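Local coordinates for protein R.Ecl18kI (Enterobacter cloacae, PDB 2GB7) that recognizes the double-stranded DNA sequence 5'-CCNGG-3' as a type II restriction endonuclease and cleaves it before the first C, at residues R174-I179 with R260-V265. The protein carries 1 engineered substitution. Sequence-based numbering, arbitrary orientation.
Sequences RNTMLI and RKWNNV
Trp-262 turns the pyrrole edge of its indole to the loop backbone at Asn-175, where NE1 donates a hydrogen bond to the carbonyl O of Asn-175 at 2.8 Å. The bond is nearly straight, with an N-H...O angle of 169°, and the acceptor lies in the indole plane; the donor, by contrast, stands 39° out of the carbonyl plane. On the benzo part of the ring, CZ2 of Trp-262 comes edge-on to within 3.8 Å of O of Arg-174, while CG2 of Thr-176 approaches this CZ2 obliquely at 4.2 Å. The OG1 of Thr-176 is engaged elsewhere, hydrogen-bonded to the carbonyl of Lys-173. A second patch is made by Lys-261, whose aliphatic chain crosses the Asn-175 side chain at about a right angle. CD of Lys-261 sits 3.4 Å from OD1 of Asn-175, and CE of Lys-261 3.7 Å from the same oxygen, which is van der Waals contact through methylenes. In Asn-175, CG lies anti to its own carbonyl carbon (chi1 -67°), which lays the amide against CD of Lys-261. Met-163, Pro-164 and Gln-168 also touch the side chain of Trp-262. With 188 Å² buried in total, this is a small surface contact. It ties the loop after helix 248-259 to the turn leading into strand 177-181, a central strand of the mixed sheet in the PDDEXK nuclease fold.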
loop_
_atom_site.group_PDB
_atom_site.type_symbol
_atom_site.label_atom_id
_atom_site.label_comp_id
_atom_site.label_asym_id
_atom_site.label_seq_id
_atom_site.Cartn_x
_atom_site.Cartn_y
_atom_site.Cartn_z
ATOM N N ARG F 174 -5.297 10.214 29.331
ATOM C CA ARG F 174 -4.764 11.512 29.719
ATOM C C ARG F 174 -3.234 11.470 29.940
ATOM O O ARG F 174 -2.700 10.525 30.537
ATOM C CB ARG F 174 -5.488 11.990 30.976
ATOM C CG ARG F 174 -5.060 13.352 31.489
ATOM C CD ARG F 174 -6.093 13.875 32.486
ATOM N NE ARG F 174 -5.875 15.304 32.753
ATOM C CZ ARG F 174 -6.484 16.287 32.083
ATOM N NH1 ARG F 174 -7.351 16.019 31.120
ATOM N NH2 ARG F 174 -6.230 17.543 32.385
ATOM N N ASN F 175 -2.543 12.496 29.436
ATOM C CA ASN F 175 -1.094 12.643 29.577
ATOM C C ASN F 175 -0.290 11.547 28.909
ATOM O O ASN F 175 0.858 11.332 29.274
ATOM C CB ASN F 175 -0.671 12.810 31.047
ATOM C CG ASN F 175 -1.158 14.128 31.641
ATOM O OD1 ASN F 175 -1.176 15.147 30.956
ATOM N ND2 ASN F 175 -1.562 14.118 32.914
ATOM N N THR F 176 -0.900 10.878 27.920
ATOM C CA THR F 176 -0.171 9.905 27.116
ATOM C C THR F 176 0.181 10.473 25.732
ATOM O O THR F 176 -0.309 11.554 25.299
ATOM C CB THR F 176 -0.940 8.569 26.949
ATOM O OG1 THR F 176 -2.131 8.818 26.197
ATOM C CG2 THR F 176 -1.319 7.937 28.328
ATOM N N MET F 177 1.040 9.744 25.034
ATOM C CA MET F 177 1.368 10.135 23.654
ATOM C C MET F 177 1.411 8.865 22.831
ATOM O O MET F 177 1.956 7.854 23.286
ATOM C CB MET F 177 2.726 10.852 23.568
ATOM C CG MET F 177 3.086 11.135 22.127
ATOM S SD MET F 177 4.628 12.062 21.987
ATOM C CE MET F 177 4.158 13.425 22.943
ATOM N N LEU F 178 0.805 8.903 21.638
ATOM C CA LEU F 178 0.840 7.791 20.709
ATOM C C LEU F 178 1.511 8.230 19.442
ATOM O O LEU F 178 1.231 9.313 18.936
ATOM C CB LEU F 178 -0.579 7.335 20.331
ATOM C CG LEU F 178 -1.471 6.900 21.500
ATOM C CD1 LEU F 178 -2.821 6.505 20.959
ATOM C CD2 LEU F 178 -0.842 5.766 22.277
ATOM N N ILE F 179 2.375 7.366 18.943
ATOM C CA ILE F 179 3.129 7.634 17.718
ATOM C C ILE F 179 2.958 6.517 16.702
ATOM O O ILE F 179 3.172 5.341 17.031
ATOM C CB ILE F 179 4.632 7.813 18.017
ATOM C CG1 ILE F 179 4.842 8.903 19.078
ATOM C CG2 ILE F 179 5.412 8.107 16.712
ATOM C CD1 ILE F 179 6.252 8.887 19.711
ATOM N N ARG F 260 7.525 13.695 32.130
ATOM C CA ARG F 260 7.793 14.182 33.492
ATOM C C ARG F 260 6.608 13.985 34.427
ATOM O O ARG F 260 6.790 13.907 35.645
ATOM C CB ARG F 260 8.186 15.656 33.502
ATOM C CG ARG F 260 9.436 15.982 32.733
ATOM C CD ARG F 260 9.781 17.435 32.991
ATOM N NE ARG F 260 9.904 18.184 31.747
ATOM C CZ ARG F 260 11.029 18.321 31.046
ATOM N NH1 ARG F 260 12.162 17.754 31.454
ATOM N NH2 ARG F 260 11.012 19.034 29.930
ATOM N N LYS F 261 5.405 13.935 33.866
ATOM C CA LYS F 261 4.197 13.701 34.651
ATOM C C LYS F 261 4.112 12.254 35.161
ATOM O O LYS F 261 3.328 11.936 36.063
ATOM C CB LYS F 261 2.956 14.084 33.849
ATOM C CG LYS F 261 2.980 15.503 33.314
ATOM C CD LYS F 261 1.807 15.715 32.389
ATOM C CE LYS F 261 1.918 17.021 31.615
ATOM N NZ LYS F 261 1.675 18.205 32.469
ATOM N N TRP F 262 4.955 11.394 34.616
ATOM C CA TRP F 262 4.963 9.988 34.964
ATOM C C TRP F 262 6.147 9.623 35.853
ATOM O O TRP F 262 6.295 8.465 36.257
ATOM C CB TRP F 262 4.992 9.168 33.681
ATOM C CG TRP F 262 3.743 9.362 32.906
ATOM C CD1 TRP F 262 3.558 10.182 31.836
ATOM C CD2 TRP F 262 2.482 8.753 33.177
ATOM N NE1 TRP F 262 2.240 10.104 31.401
ATOM C CE2 TRP F 262 1.567 9.225 32.199
ATOM C CE3 TRP F 262 2.041 7.829 34.134
ATOM C CZ2 TRP F 262 0.226 8.813 32.160
ATOM C CZ3 TRP F 262 0.715 7.420 34.104
ATOM C CH2 TRP F 262 -0.183 7.917 33.122
ATOM N N ASN F 263 6.977 10.618 36.157
ATOM C CA ASN F 263 8.219 10.409 36.898
ATOM C C ASN F 263 8.069 9.737 38.250
ATOM O O ASN F 263 8.590 8.631 38.454
ATOM C CB ASN F 263 8.978 11.717 37.054
ATOM C CG ASN F 263 10.211 11.759 36.208
ATOM O OD1 ASN F 263 11.109 10.925 36.360
ATOM N ND2 ASN F 263 10.278 12.736 35.305
ATOM N N ASN F 264 7.379 10.400 39.172
ATOM C CA ASN F 264 7.148 9.814 40.500
ATOM C C ASN F 264 5.673 9.539 40.772
ATOM O O ASN F 264 5.074 10.074 41.717
ATOM C CB ASN F 264 7.824 10.611 41.633
ATOM C CG ASN F 264 7.533 12.109 41.576
ATOM O OD1 ASN F 264 8.332 12.911 42.062
ATOM N ND2 ASN F 264 6.392 12.491 41.002
ATOM N N VAL F 265 5.103 8.689 39.926
ATOM C CA VAL F 265 3.721 8.259 40.070
ATOM C C VAL F 265 3.688 7.014 40.961
ATOM O O VAL F 265 4.441 6.057 40.754
ATOM C CB VAL F 265 3.039 8.037 38.672
ATOM C CG1 VAL F 265 3.930 7.231 37.767
ATOM C CG2 VAL F 265 1.665 7.376 38.797
#